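Local coordinates for protein PaxB (Photorhabdus luminescens, PDB 6EK4) that probably serves as one component of a two-component, alpha-helical pore-forming toxin of the YaxAB type that acts on membranes together with its partner protein, at residues P205-L210 / A226-V231; I233-L238 / K243-I248; P15-K20 / L337-D342; T21-V26 / L345-M350. One frame throughout, in Å; residues are numbered along the deposited sequence.

Contact 1: P205-L210 / A226-V231; sequences PNISDL and AIKQGV
Leu210 and Ile227 meet through CD1 of the leucine and CG1 of the isoleucine, and their side chains run slantwise to each other. CD1 of Leu210 packs against the CB-CG1 part of Ile227, 3.9 Å from Ile227 CG1 and only slightly farther from its CB. The other branch of Ile227 reaches elsewhere: with CG1 set anti to the carbonyl carbon (chi1 -63°), CG2 is left to face the loop backbone, where it lies 3.8 Å from the carbonyl oxygen of Pro205. One branched residue of helix 217-237 thus receives both ends of the 205-210 loop, its CG2 methyl near the proline and its CG1 arm near the leucine.

A second pair flanks this one. CD1 of Ile207, carried outward on a nearly straight chain, ends 3.7 Å from NZ of Lys228 and 4.0 Å from CG of the same lysine. Touching both CG and the terminal NZ is possible because the lysine bends at chi2 and again at chi4 (82°), curling round the methyl group instead of extending past it. Ile207 also leans on Lys224, and Leu210 on Ile223, so the loop follows the helix upstream. Behind Ile227 lie Val190 and Ile191 of helix 149-193 and Leu196 of the short helix 196-199.

Between these segments the hold is mainly apolar packing, probably supplied by dispersion and the exclusion of water: mostly hydrocarbon inside, apart from the carbonyl oxygen of Pro205, and outside a methyl against CG and NZ of the exposed Lys228. A backbone bond of neighbouring Ile204 with Leu245 also fixes the loop.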
loop_
_atom_site.group_PDB
_atom_site.type_symbol
_atom_site.label_atom_id
_atom_site.label_comp_id
_atom_site.label_asym_id
_atom_site.label_seq_id
_atom_site.Cartn_x
_atom_site.Cartn_y
_atom_site.Cartn_z
ATOM N N PRO A 205 -27.270 36.841 -48.220
ATOM C CA PRO A 205 -26.621 37.888 -49.010
ATOM C C PRO A 205 -25.097 37.786 -49.012
ATOM O O PRO A 205 -24.499 37.394 -48.009
ATOM C CB PRO A 205 -27.066 39.185 -48.319
ATOM C CG PRO A 205 -27.466 38.776 -46.944
ATOM C CD PRO A 205 -28.062 37.413 -47.115
ATOM N N ASN A 206 -24.488 38.137 -50.143
ATOM C CA ASN A 206 -23.032 38.185 -50.257
ATOM C C ASN A 206 -22.454 39.329 -49.430
ATOM O O ASN A 206 -23.186 40.185 -48.930
ATOM C CB ASN A 206 -22.599 38.331 -51.725
ATOM C CG ASN A 206 -22.513 36.998 -52.451
ATOM O OD1 ASN A 206 -21.623 36.790 -53.275
ATOM N ND2 ASN A 206 -23.435 36.089 -52.147
ATOM N N ILE A 207 -21.133 39.333 -49.298
ATOM C CA ILE A 207 -20.439 40.350 -48.514
ATOM C C ILE A 207 -20.547 41.735 -49.171
ATOM O O ILE A 207 -20.575 42.751 -48.478
ATOM C CB ILE A 207 -18.959 39.949 -48.269
ATOM C CG1 ILE A 207 -18.408 40.649 -47.027
ATOM C CG2 ILE A 207 -18.095 40.218 -49.499
ATOM C CD1 ILE A 207 -17.032 40.172 -46.614
ATOM N N SER A 208 -20.625 41.763 -50.502
ATOM C CA SER A 208 -20.766 43.011 -51.258
ATOM C C SER A 208 -22.151 43.633 -51.102
ATOM O O SER A 208 -22.285 44.856 -51.072
ATOM C CB SER A 208 -20.499 42.768 -52.747
ATOM O OG SER A 208 -19.222 42.191 -52.953
ATOM N N ASP A 209 -23.175 42.787 -51.011
ATOM C CA ASP A 209 -24.562 43.247 -50.903
ATOM C C ASP A 209 -24.841 43.969 -49.581
ATOM O O ASP A 209 -25.671 44.877 -49.532
ATOM C CB ASP A 209 -25.530 42.066 -51.056
ATOM C CG ASP A 209 -25.396 41.361 -52.399
ATOM O OD1 ASP A 209 -25.855 40.204 -52.508
ATOM O OD2 ASP A 209 -24.837 41.954 -53.347
ATOM N N LEU A 210 -24.144 43.565 -48.521
ATOM C CA LEU A 210 -24.342 44.139 -47.186
ATOM C C LEU A 210 -23.864 45.589 -47.068
ATOM O O LEU A 210 -24.354 46.335 -46.219
ATOM C CB LEU A 210 -23.643 43.276 -46.129
ATOM C CG LEU A 210 -24.197 41.858 -45.950
ATOM C CD1 LEU A 210 -23.214 40.979 -45.191
ATOM C CD2 LEU A 210 -25.543 41.883 -45.240
ATOM N N ALA A 226 -19.712 38.717 -39.391
ATOM C CA ALA A 226 -20.512 37.601 -38.884
ATOM C C ALA A 226 -20.974 36.683 -40.014
ATOM O O ALA A 226 -20.780 35.470 -39.947
ATOM C CB ALA A 226 -21.710 38.119 -38.102
ATOM N N ILE A 227 -21.569 37.271 -41.050
ATOM C CA ILE A 227 -22.072 36.508 -42.196
ATOM C C ILE A 227 -20.932 35.742 -42.868
ATOM O O ILE A 227 -21.027 34.531 -43.067
ATOM C CB ILE A 227 -22.761 37.422 -43.241
ATOM C CG1 ILE A 227 -24.007 38.103 -42.651
ATOM C CG2 ILE A 227 -23.141 36.634 -44.492
ATOM C CD1 ILE A 227 -25.214 37.202 -42.500
ATOM N N LYS A 228 -19.855 36.451 -43.201
ATOM C CA LYS A 228 -18.713 35.858 -43.904
ATOM C C LYS A 228 -18.130 34.653 -43.161
ATOM O O LYS A 228 -17.801 33.642 -43.780
ATOM C CB LYS A 228 -17.613 36.904 -44.119
ATOM C CG LYS A 228 -16.552 36.498 -45.136
ATOM C CD LYS A 228 -15.162 36.931 -44.689
ATOM C CE LYS A 228 -14.125 36.750 -45.788
ATOM N NZ LYS A 228 -14.133 37.880 -46.758
ATOM N N GLN A 229 -18.004 34.765 -41.840
ATOM C CA GLN A 229 -17.416 33.698 -41.028
ATOM C C GLN A 229 -18.318 32.465 -40.940
ATOM O O GLN A 229 -17.855 31.340 -41.138
ATOM C CB GLN A 229 -17.082 34.206 -39.619
ATOM C CG GLN A 229 -15.854 35.104 -39.560
ATOM C CD GLN A 229 -15.603 35.676 -38.175
ATOM O OE1 GLN A 229 -15.987 35.086 -37.165
ATOM N NE2 GLN A 229 -14.950 36.831 -38.123
ATOM N N GLY A 230 -19.598 32.679 -40.648
ATOM C CA GLY A 230 -20.552 31.579 -40.511
ATOM C C GLY A 230 -20.892 30.888 -41.819
ATOM O O GLY A 230 -21.122 29.678 -41.844
ATOM N N VAL A 231 -20.932 31.655 -42.906
ATOM C CA VAL A 231 -21.177 31.094 -44.235
ATOM C C VAL A 231 -20.014 30.203 -44.673
ATOM O O VAL A 231 -20.232 29.101 -45.173
ATOM C CB VAL A 231 -21.420 32.208 -45.283
ATOM C CG1 VAL A 231 -21.351 31.660 -46.705
ATOM C CG2 VAL A 231 -22.768 32.875 -45.038
#

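Contact 2: I233-L238 / K243-I248; sequences IAKKIL and KGLKYI
The carbonyl oxygen of Lys243 is approached by the far end of Lys235, with CE 3.7 Å and NZ 3.8 Å away. Neither distance makes a hydrogen bond, but an ammonium group beside a carbonyl oxygen should be mildly favourable electrostatically. A bend at chi3 (69°) turns the lysine tip to this position, while its CG passes more loosely by CD1 of Leu245.

Leu245 makes the main apolar contacts. It lies in the loop after helix 217-237 and precedes helix 247-321, whose N-cap position is held by Lys246. Its CG stands anti to the backbone N (chi1 -169°), and the two methyls then divide the helix surface between them. CD2 meets CB of Ala234 at 3.6 Å; CD1 meets CD1 of Leu238 at 3.9 Å, the two leucine chains lying roughly perpendicular. The small Ala234 also touches Leu250 and Ala253 of helix 247-321, and the backbone of Leu245 is hydrogen-bonded to Ile204.

Here a nine-residue loop between two helices is closed by a buried leucine. Its methyls supply apolar cohesion, and the weak polar approach toward the more exposed side, at Lys243, would add little more than a preference for where the Lys235 tip rests.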
loop_
_atom_site.group_PDB
_atom_site.type_symbol
_atom_site.label_atom_id
_atom_site.label_comp_id
_atom_site.label_asym_id
_atom_site.label_seq_id
_atom_site.Cartn_x
_atom_site.Cartn_y
_atom_site.Cartn_z
ATOM N N ILE A 233 -17.846 28.572 -42.891
ATOM C CA ILE A 233 -17.823 27.346 -42.093
ATOM C C ILE A 233 -18.929 26.390 -42.533
ATOM O O ILE A 233 -18.679 25.204 -42.746
ATOM C CB ILE A 233 -17.965 27.650 -40.583
ATOM C CG1 ILE A 233 -16.733 28.414 -40.081
ATOM C CG2 ILE A 233 -18.143 26.365 -39.782
ATOM C CD1 ILE A 233 -16.958 29.163 -38.786
ATOM N N ALA A 234 -20.146 26.913 -42.667
ATOM C CA ALA A 234 -21.299 26.106 -43.068
ATOM C C ALA A 234 -21.102 25.471 -44.441
ATOM O O ALA A 234 -21.427 24.302 -44.640
ATOM C CB ALA A 234 -22.565 26.953 -43.059
ATOM N N LYS A 235 -20.568 26.247 -45.381
ATOM C CA LYS A 235 -20.292 25.753 -46.732
ATOM C C LYS A 235 -19.290 24.597 -46.726
ATOM O O LYS A 235 -19.452 23.630 -47.470
ATOM C CB LYS A 235 -19.781 26.890 -47.625
ATOM C CG LYS A 235 -20.867 27.854 -48.079
ATOM C CD LYS A 235 -20.296 29.076 -48.782
ATOM C CE LYS A 235 -19.692 28.728 -50.135
ATOM N NZ LYS A 235 -19.239 29.940 -50.871
ATOM N N LYS A 236 -18.268 24.700 -45.880
ATOM C CA LYS A 236 -17.240 23.663 -45.764
ATOM C C LYS A 236 -17.797 22.362 -45.177
ATOM O O LYS A 236 -17.365 21.271 -45.553
ATOM C CB LYS A 236 -16.075 24.170 -44.905
ATOM C CG LYS A 236 -14.850 23.268 -44.903
ATOM C CD LYS A 236 -13.654 23.968 -44.276
ATOM C CE LYS A 236 -12.426 23.071 -44.236
ATOM N NZ LYS A 236 -12.561 21.947 -43.266
ATOM N N ILE A 237 -18.755 22.487 -44.261
ATOM C CA ILE A 237 -19.389 21.332 -43.618
ATOM C C ILE A 237 -20.315 20.589 -44.587
ATOM O O ILE A 237 -20.340 19.357 -44.603
ATOM C CB ILE A 237 -20.181 21.761 -42.361
ATOM C CG1 ILE A 237 -19.229 22.309 -41.293
ATOM C CG2 ILE A 237 -20.981 20.594 -41.792
ATOM C CD1 ILE A 237 -19.891 23.258 -40.318
ATOM N N LEU A 238 -21.066 21.339 -45.390
ATOM C CA LEU A 238 -22.012 20.755 -46.347
ATOM C C LEU A 238 -21.363 20.349 -47.674
ATOM O O LEU A 238 -22.041 19.822 -48.558
ATOM C CB LEU A 238 -23.155 21.735 -46.625
ATOM C CG LEU A 238 -23.967 22.197 -45.414
ATOM C CD1 LEU A 238 -24.894 23.334 -45.808
ATOM C CD2 LEU A 238 -24.757 21.047 -44.809
ATOM N N LYS A 243 -21.700 26.803 -54.993
ATOM C CA LYS A 243 -22.935 27.585 -54.952
ATOM C C LYS A 243 -23.007 28.495 -53.730
ATOM O O LYS A 243 -22.163 28.424 -52.837
ATOM C CB LYS A 243 -24.145 26.647 -54.944
ATOM C CG LYS A 243 -24.171 25.641 -56.083
ATOM C CD LYS A 243 -25.233 24.580 -55.850
ATOM C CE LYS A 243 -25.196 23.509 -56.927
ATOM N NZ LYS A 243 -26.120 22.384 -56.618
ATOM N N GLY A 244 -24.028 29.346 -53.705
ATOM C CA GLY A 244 -24.333 30.170 -52.539
ATOM C C GLY A 244 -25.049 29.358 -51.474
ATOM O O GLY A 244 -25.529 28.254 -51.742
ATOM N N LEU A 245 -25.131 29.913 -50.268
ATOM C CA LEU A 245 -25.694 29.207 -49.120
ATOM C C LEU A 245 -27.107 29.691 -48.806
ATOM O O LEU A 245 -27.349 30.896 -48.720
ATOM C CB LEU A 245 -24.798 29.412 -47.896
ATOM C CG LEU A 245 -25.076 28.549 -46.663
ATOM C CD1 LEU A 245 -24.851 27.075 -46.963
ATOM C CD2 LEU A 245 -24.204 28.997 -45.500
ATOM N N LYS A 246 -28.033 28.748 -48.640
ATOM C CA LYS A 246 -29.397 29.068 -48.222
ATOM C C LYS A 246 -29.464 29.208 -46.705
ATOM O O LYS A 246 -28.563 28.761 -45.995
ATOM C CB LYS A 246 -30.376 27.983 -48.678
ATOM C CG LYS A 246 -30.455 27.793 -50.183
ATOM C CD LYS A 246 -31.740 27.078 -50.571
ATOM C CE LYS A 246 -31.734 26.644 -52.028
ATOM N NZ LYS A 246 -33.083 26.201 -52.480
ATOM N N TYR A 247 -30.538 29.819 -46.212
ATOM C CA TYR A 247 -30.727 29.995 -44.769
ATOM C C TYR A 247 -30.993 28.654 -44.088
ATOM O O TYR A 247 -30.439 28.376 -43.024
ATOM C CB TYR A 247 -31.872 30.968 -44.476
ATOM C CG TYR A 247 -31.674 32.342 -45.079
ATOM C CD1 TYR A 247 -30.705 33.211 -44.584
ATOM C CD2 TYR A 247 -32.458 32.773 -46.142
ATOM C CE1 TYR A 247 -30.521 34.468 -45.136
ATOM C CE2 TYR A 247 -32.281 34.025 -46.702
ATOM C CZ TYR A 247 -31.313 34.869 -46.197
ATOM O OH TYR A 247 -31.141 36.115 -46.753
ATOM N N ILE A 248 -31.837 27.830 -44.705
ATOM C CA ILE A 248 -32.115 26.481 -44.196
ATOM C C ILE A 248 -30.862 25.600 -44.177
ATOM O O ILE A 248 -30.731 24.722 -43.322
ATOM C CB ILE A 248 -33.242 25.770 -44.989
ATOM C CG1 ILE A 248 -32.859 25.562 -46.467
ATOM C CG2 ILE A 248 -34.547 26.545 -44.876
ATOM C CD1 ILE A 248 -32.354 24.170 -46.792
#

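Contact 3: P15-K20 / L337-D342; sequences PEINVK and LDFLDD
Phe339 reaches from helix 326-348 to Pro15 and Ile17, joining the extended N-terminal arm to the C-terminal helix of a long, all-helical bundle. The arm has not yet become helical here; helix 19-35 starts a few residues later.

Along the second segment, Leu337 comes first and packs on Leu72 of helix 42-73. Phe339 is the residue that makes the contact. Its CG is anti to the backbone N (chi1 178°), which sends the ring outward from the helix so that its far edge meets the arm. CE1 lies 3.3 Å from the carbonyl oxygen of Pro15, which sits near the ring plane, an arrangement that may be mildly favourable. At the next position of that edge, CZ receives CD1 of Ile17 at 3.8 Å, the methyl lying in the plane of the ring and the two side chains standing about perpendicular. Phe312 meets the same ring with its plane inclined by about 65°, and Ile17 is itself backed by Leu305 of helix 247-321.

Leu340 packs instead on Trp309 and on Leu68 and Leu72, so successive residues of one helix serve different neighbours. Asp342, one turn beyond Phe339, comes near the arm again without touching it: its OD1 is 5.3 Å from OE1 of Glu16. This like-charged approach is probably tempered by the hydrogen bond that Asp342 OD1 accepts from Gln346 NE2.

Where the arm gives way to helix 19-35, Asn18 takes the N-cap position, its OD1 accepting a weak capping bond from Lys20 N at 3.1 Å with an N-H...O angle of 130°.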
loop_
_atom_site.group_PDB
_atom_site.type_symbol
_atom_site.label_atom_id
_atom_site.label_comp_id
_atom_site.label_asym_id
_atom_site.label_seq_id
_atom_site.Cartn_x
_atom_site.Cartn_y
_atom_site.Cartn_z
ATOM N N PRO A 15 19.728 -9.130 19.135
ATOM C CA PRO A 15 19.186 -8.217 18.121
ATOM C C PRO A 15 18.334 -7.094 18.715
ATOM O O PRO A 15 17.630 -7.314 19.700
ATOM C CB PRO A 15 18.305 -9.127 17.249
ATOM C CG PRO A 15 18.715 -10.522 17.570
ATOM C CD PRO A 15 19.193 -10.496 18.986
ATOM N N GLU A 16 18.403 -5.906 18.117
ATOM C CA GLU A 16 17.522 -4.801 18.492
ATOM C C GLU A 16 16.216 -4.953 17.719
ATOM O O GLU A 16 16.206 -4.876 16.490
ATOM C CB GLU A 16 18.178 -3.448 18.188
ATOM C CG GLU A 16 17.433 -2.231 18.737
ATOM C CD GLU A 16 17.588 -2.034 20.242
ATOM O OE1 GLU A 16 17.098 -1.003 20.753
ATOM O OE2 GLU A 16 18.194 -2.893 20.921
ATOM N N ILE A 17 15.123 -5.178 18.444
ATOM C CA ILE A 17 13.822 -5.450 17.837
ATOM C C ILE A 17 12.828 -4.348 18.195
ATOM O O ILE A 17 12.693 -3.977 19.361
ATOM C CB ILE A 17 13.257 -6.815 18.298
ATOM C CG1 ILE A 17 14.332 -7.903 18.176
ATOM C CG2 ILE A 17 12.023 -7.190 17.483
ATOM C CD1 ILE A 17 13.874 -9.289 18.583
ATOM N N ASN A 18 12.144 -3.829 17.177
ATOM C CA ASN A 18 11.069 -2.861 17.360
ATOM C C ASN A 18 9.731 -3.543 17.073
ATOM O O ASN A 18 9.359 -3.738 15.915
ATOM C CB ASN A 18 11.278 -1.653 16.437
ATOM C CG ASN A 18 10.419 -0.458 16.821
ATOM O OD1 ASN A 18 9.344 -0.606 17.403
ATOM N ND2 ASN A 18 10.892 0.738 16.490
ATOM N N VAL A 19 9.018 -3.916 18.133
ATOM C CA VAL A 19 7.727 -4.600 17.997
ATOM C C VAL A 19 6.594 -3.674 17.536
ATOM O O VAL A 19 5.556 -4.151 17.073
ATOM C CB VAL A 19 7.310 -5.326 19.299
ATOM C CG1 VAL A 19 8.258 -6.482 19.585
ATOM C CG2 VAL A 19 7.246 -4.367 20.484
ATOM N N LYS A 20 6.791 -2.362 17.670
ATOM C CA LYS A 20 5.840 -1.379 17.142
ATOM C C LYS A 20 5.865 -1.389 15.616
ATOM O O LYS A 20 4.817 -1.400 14.974
ATOM C CB LYS A 20 6.155 0.028 17.664
ATOM C CG LYS A 20 5.048 1.042 17.410
ATOM C CD LYS A 20 5.450 2.441 17.847
ATOM C CE LYS A 20 4.297 3.418 17.697
ATOM N NZ LYS A 20 4.742 4.836 17.789
ATOM N N LEU A 337 16.382 -11.616 30.688
ATOM C CA LEU A 337 15.176 -11.035 31.280
ATOM C C LEU A 337 15.052 -9.544 30.970
ATOM O O LEU A 337 13.968 -9.075 30.625
ATOM C CB LEU A 337 15.140 -11.269 32.793
ATOM C CG LEU A 337 14.680 -12.662 33.239
ATOM C CD1 LEU A 337 14.921 -12.849 34.730
ATOM C CD2 LEU A 337 13.215 -12.901 32.896
ATOM N N ASP A 338 16.157 -8.808 31.088
ATOM C CA ASP A 338 16.182 -7.381 30.737
ATOM C C ASP A 338 15.778 -7.145 29.282
ATOM O O ASP A 338 15.137 -6.142 28.966
ATOM C CB ASP A 338 17.573 -6.777 30.985
ATOM C CG ASP A 338 17.864 -6.544 32.459
ATOM O OD1 ASP A 338 17.043 -6.937 33.316
ATOM O OD2 ASP A 338 18.928 -5.962 32.762
ATOM N N PHE A 339 16.161 -8.070 28.405
ATOM C CA PHE A 339 15.767 -8.021 26.999
ATOM C C PHE A 339 14.257 -8.192 26.840
ATOM O O PHE A 339 13.634 -7.502 26.034
ATOM C CB PHE A 339 16.503 -9.101 26.205
ATOM C CG PHE A 339 16.115 -9.161 24.755
ATOM C CD1 PHE A 339 16.620 -8.240 23.853
ATOM C CD2 PHE A 339 15.244 -10.140 24.293
ATOM C CE1 PHE A 339 16.265 -8.289 22.517
ATOM C CE2 PHE A 339 14.886 -10.198 22.956
ATOM C CZ PHE A 339 15.397 -9.269 22.067
ATOM N N LEU A 340 13.679 -9.114 27.606
ATOM C CA LEU A 340 12.231 -9.340 27.588
ATOM C C LEU A 340 11.474 -8.190 28.256
ATOM O O LEU A 340 10.391 -7.815 27.803
ATOM C CB LEU A 340 11.881 -10.666 28.271
ATOM C CG LEU A 340 12.383 -11.935 27.575
ATOM C CD1 LEU A 340 12.210 -13.144 28.482
ATOM C CD2 LEU A 340 11.674 -12.154 26.247
ATOM N N ASP A 341 12.047 -7.640 29.328
ATOM C CA ASP A 341 11.477 -6.467 30.006
ATOM C C ASP A 341 11.350 -5.284 29.050
ATOM O O ASP A 341 10.399 -4.506 29.140
ATOM C CB ASP A 341 12.341 -6.050 31.206
ATOM C CG ASP A 341 12.314 -7.063 32.342
ATOM O OD1 ASP A 341 11.468 -7.985 32.321
ATOM O OD2 ASP A 341 13.147 -6.933 33.266
ATOM N N ASP A 342 12.318 -5.155 28.145
ATOM C CA ASP A 342 12.297 -4.118 27.113
ATOM C C ASP A 342 11.170 -4.347 26.105
ATOM O O ASP A 342 10.479 -3.405 25.725
ATOM C CB ASP A 342 13.644 -4.062 26.383
ATOM C CG ASP A 342 13.639 -3.087 25.221
ATOM O OD1 ASP A 342 13.822 -3.536 24.070
ATOM O OD2 ASP A 342 13.437 -1.877 25.456
#

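Contact 4: T21-V26 / L345-M350; sequences TLSQAV and LQYHSM
Ser23 and Met350 bring their backbones nearest, with CA atoms 9.2 Å apart, where helix 19-35 passes the point at which helix 326-348 has ended and the chain straightens. Such a separation has to be bridged by side chains, and the methionine does most of it. Met350 extends with CG anti to the backbone N (chi1 -167°) and then bends at chi3, bringing SD alongside the serine: 3.8 Å from Ser23 CB and 4.0 Å from Ser23 OG. Tyr347 comes from the last turn of the helix and offers a ring edge, its CE1 4.1 Å from Ser23 OG, with that oxygen near the ring plane.

Neither neighbour satisfies the hydroxyl. Ser23 OG is hydrogen-bonded to Asp58 OD1 and to Val19 O, so the polar atom is occupied elsewhere while sulfur and ring lie beside it. At the end of the helix, Ser349 OG donates to Leu345 O at 2.9 Å.

The contact lies beside helix 42-73, which supplies Asp58 and lets Ala61 and Arg62 pack on Tyr347; next along helix 19-35, Leu22 packs against Leu305 of helix 247-321. No strand takes part.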
loop_
_atom_site.group_PDB
_atom_site.type_symbol
_atom_site.label_atom_id
_atom_site.label_comp_id
_atom_site.label_asym_id
_atom_site.label_seq_id
_atom_site.Cartn_x
_atom_site.Cartn_y
_atom_site.Cartn_z
ATOM N N THR A 21 7.068 -1.387 15.047
ATOM C CA THR A 21 7.246 -1.505 13.601
ATOM C C THR A 21 6.662 -2.823 13.079
ATOM O O THR A 21 6.124 -2.874 11.969
ATOM C CB THR A 21 8.738 -1.415 13.220
ATOM O OG1 THR A 21 9.274 -0.169 13.683
ATOM C CG2 THR A 21 8.931 -1.513 11.711
ATOM N N LEU A 22 6.767 -3.875 13.888
ATOM C CA LEU A 22 6.208 -5.184 13.555
ATOM C C LEU A 22 4.681 -5.131 13.561
ATOM O O LEU A 22 4.040 -5.522 12.588
ATOM C CB LEU A 22 6.705 -6.248 14.547
ATOM C CG LEU A 22 6.654 -7.721 14.121
ATOM C CD1 LEU A 22 7.389 -8.581 15.140
ATOM C CD2 LEU A 22 5.230 -8.226 13.930
ATOM N N SER A 23 4.112 -4.638 14.660
ATOM C CA SER A 23 2.657 -4.613 14.842
ATOM C C SER A 23 1.953 -3.592 13.947
ATOM O O SER A 23 0.837 -3.838 13.485
ATOM C CB SER A 23 2.306 -4.347 16.308
ATOM O OG SER A 23 2.755 -5.408 17.136
ATOM N N GLN A 24 2.596 -2.448 13.715
ATOM C CA GLN A 24 2.043 -1.416 12.839
ATOM C C GLN A 24 1.981 -1.905 11.391
ATOM O O GLN A 24 1.047 -1.576 10.663
ATOM C CB GLN A 24 2.870 -0.126 12.927
ATOM C CG GLN A 24 2.311 1.050 12.133
ATOM C CD GLN A 24 0.959 1.516 12.641
ATOM O OE1 GLN A 24 0.809 1.856 13.815
ATOM N NE2 GLN A 24 -0.034 1.541 11.756
ATOM N N ALA A 25 2.980 -2.685 10.983
ATOM C CA ALA A 25 3.003 -3.270 9.643
ATOM C C ALA A 25 1.871 -4.279 9.458
ATOM O O ALA A 25 1.265 -4.346 8.388
ATOM C CB ALA A 25 4.347 -3.927 9.374
ATOM N N VAL A 26 1.592 -5.057 10.503
ATOM C CA VAL A 26 0.471 -5.999 10.501
ATOM C C VAL A 26 -0.858 -5.240 10.428
ATOM O O VAL A 26 -1.780 -5.658 9.723
ATOM C CB VAL A 26 0.496 -6.912 11.751
ATOM C CG1 VAL A 26 -0.770 -7.751 11.854
ATOM C CG2 VAL A 26 1.721 -7.816 11.726
ATOM N N LEU A 345 7.982 -3.493 27.658
ATOM C CA LEU A 345 7.911 -2.033 27.748
ATOM C C LEU A 345 7.415 -1.408 26.442
ATOM O O LEU A 345 6.702 -0.404 26.465
ATOM C CB LEU A 345 9.281 -1.453 28.121
ATOM C CG LEU A 345 9.409 0.069 28.259
ATOM C CD1 LEU A 345 8.546 0.592 29.398
ATOM C CD2 LEU A 345 10.865 0.451 28.471
ATOM N N GLN A 346 7.798 -2.001 25.312
ATOM C CA GLN A 346 7.343 -1.535 24.003
ATOM C C GLN A 346 5.857 -1.815 23.796
ATOM O O GLN A 346 5.111 -0.931 23.378
ATOM C CB GLN A 346 8.151 -2.188 22.882
ATOM C CG GLN A 346 9.613 -1.778 22.852
ATOM C CD GLN A 346 10.359 -2.377 21.676
ATOM O OE1 GLN A 346 9.893 -2.321 20.540
ATOM N NE2 GLN A 346 11.525 -2.952 21.945
ATOM N N TYR A 347 5.438 -3.046 24.088
ATOM C CA TYR A 347 4.027 -3.436 23.976
ATOM C C TYR A 347 3.131 -2.641 24.923
ATOM O O TYR A 347 2.029 -2.239 24.546
ATOM C CB TYR A 347 3.845 -4.936 24.247
ATOM C CG TYR A 347 4.282 -5.835 23.110
ATOM C CD1 TYR A 347 3.727 -5.702 21.840
ATOM C CD2 TYR A 347 5.232 -6.832 23.307
ATOM C CE1 TYR A 347 4.118 -6.525 20.798
ATOM C CE2 TYR A 347 5.629 -7.660 22.269
ATOM C CZ TYR A 347 5.067 -7.501 21.017
ATOM O OH TYR A 347 5.453 -8.318 19.980
ATOM N N HIS A 348 3.605 -2.424 26.147
ATOM C CA HIS A 348 2.847 -1.683 27.155
ATOM C C HIS A 348 2.529 -0.250 26.714
ATOM O O HIS A 348 1.411 0.228 26.914
ATOM C CB HIS A 348 3.609 -1.664 28.484
ATOM C CG HIS A 348 2.975 -0.808 29.535
ATOM N ND1 HIS A 348 1.858 -1.199 30.242
ATOM C CD2 HIS A 348 3.301 0.422 29.999
ATOM C CE1 HIS A 348 1.523 -0.248 31.095
ATOM N NE2 HIS A 348 2.384 0.746 30.968
ATOM N N SER A 349 3.510 0.422 26.114
ATOM C CA SER A 349 3.372 1.826 25.720
ATOM C C SER A 349 3.171 2.005 24.211
ATOM O O SER A 349 3.510 3.053 23.657
ATOM C CB SER A 349 4.607 2.611 26.178
ATOM O OG SER A 349 5.777 2.147 25.528
ATOM N N MET A 350 2.605 0.995 23.553
ATOM C CA MET A 350 2.439 1.023 22.102
ATOM C C MET A 350 1.209 1.834 21.707
ATOM O O MET A 350 0.113 1.599 22.220
ATOM C CB MET A 350 2.319 -0.398 21.545
ATOM C CG MET A 350 2.457 -0.474 20.033
ATOM S SD MET A 350 2.550 -2.157 19.400
ATOM C CE MET A 350 4.184 -2.640 19.945
#

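How the contacts relate
Contacts 1 and 2 share helix 217-237 and adjoin at one end of the elongated molecule, with Pro205 CD 3.4 Å from Tyr247 OH. Contacts 3 and 4 both pair the N-terminal region with helix 326-348, their centres about 11 Å apart; Gln346 of contact 4 hydrogen-bonds Ile17 O and Val19 N of contact 3. The centres of contacts 1 and 3 are about 89 Å apart. Contact 1 is the more buried; the other three are partly buried. Aliphatic branches dominate the first two, which secure two loops near in sequence, whereas aromatic edges and a thioether join chain ends more than 300 residues apart in the last two.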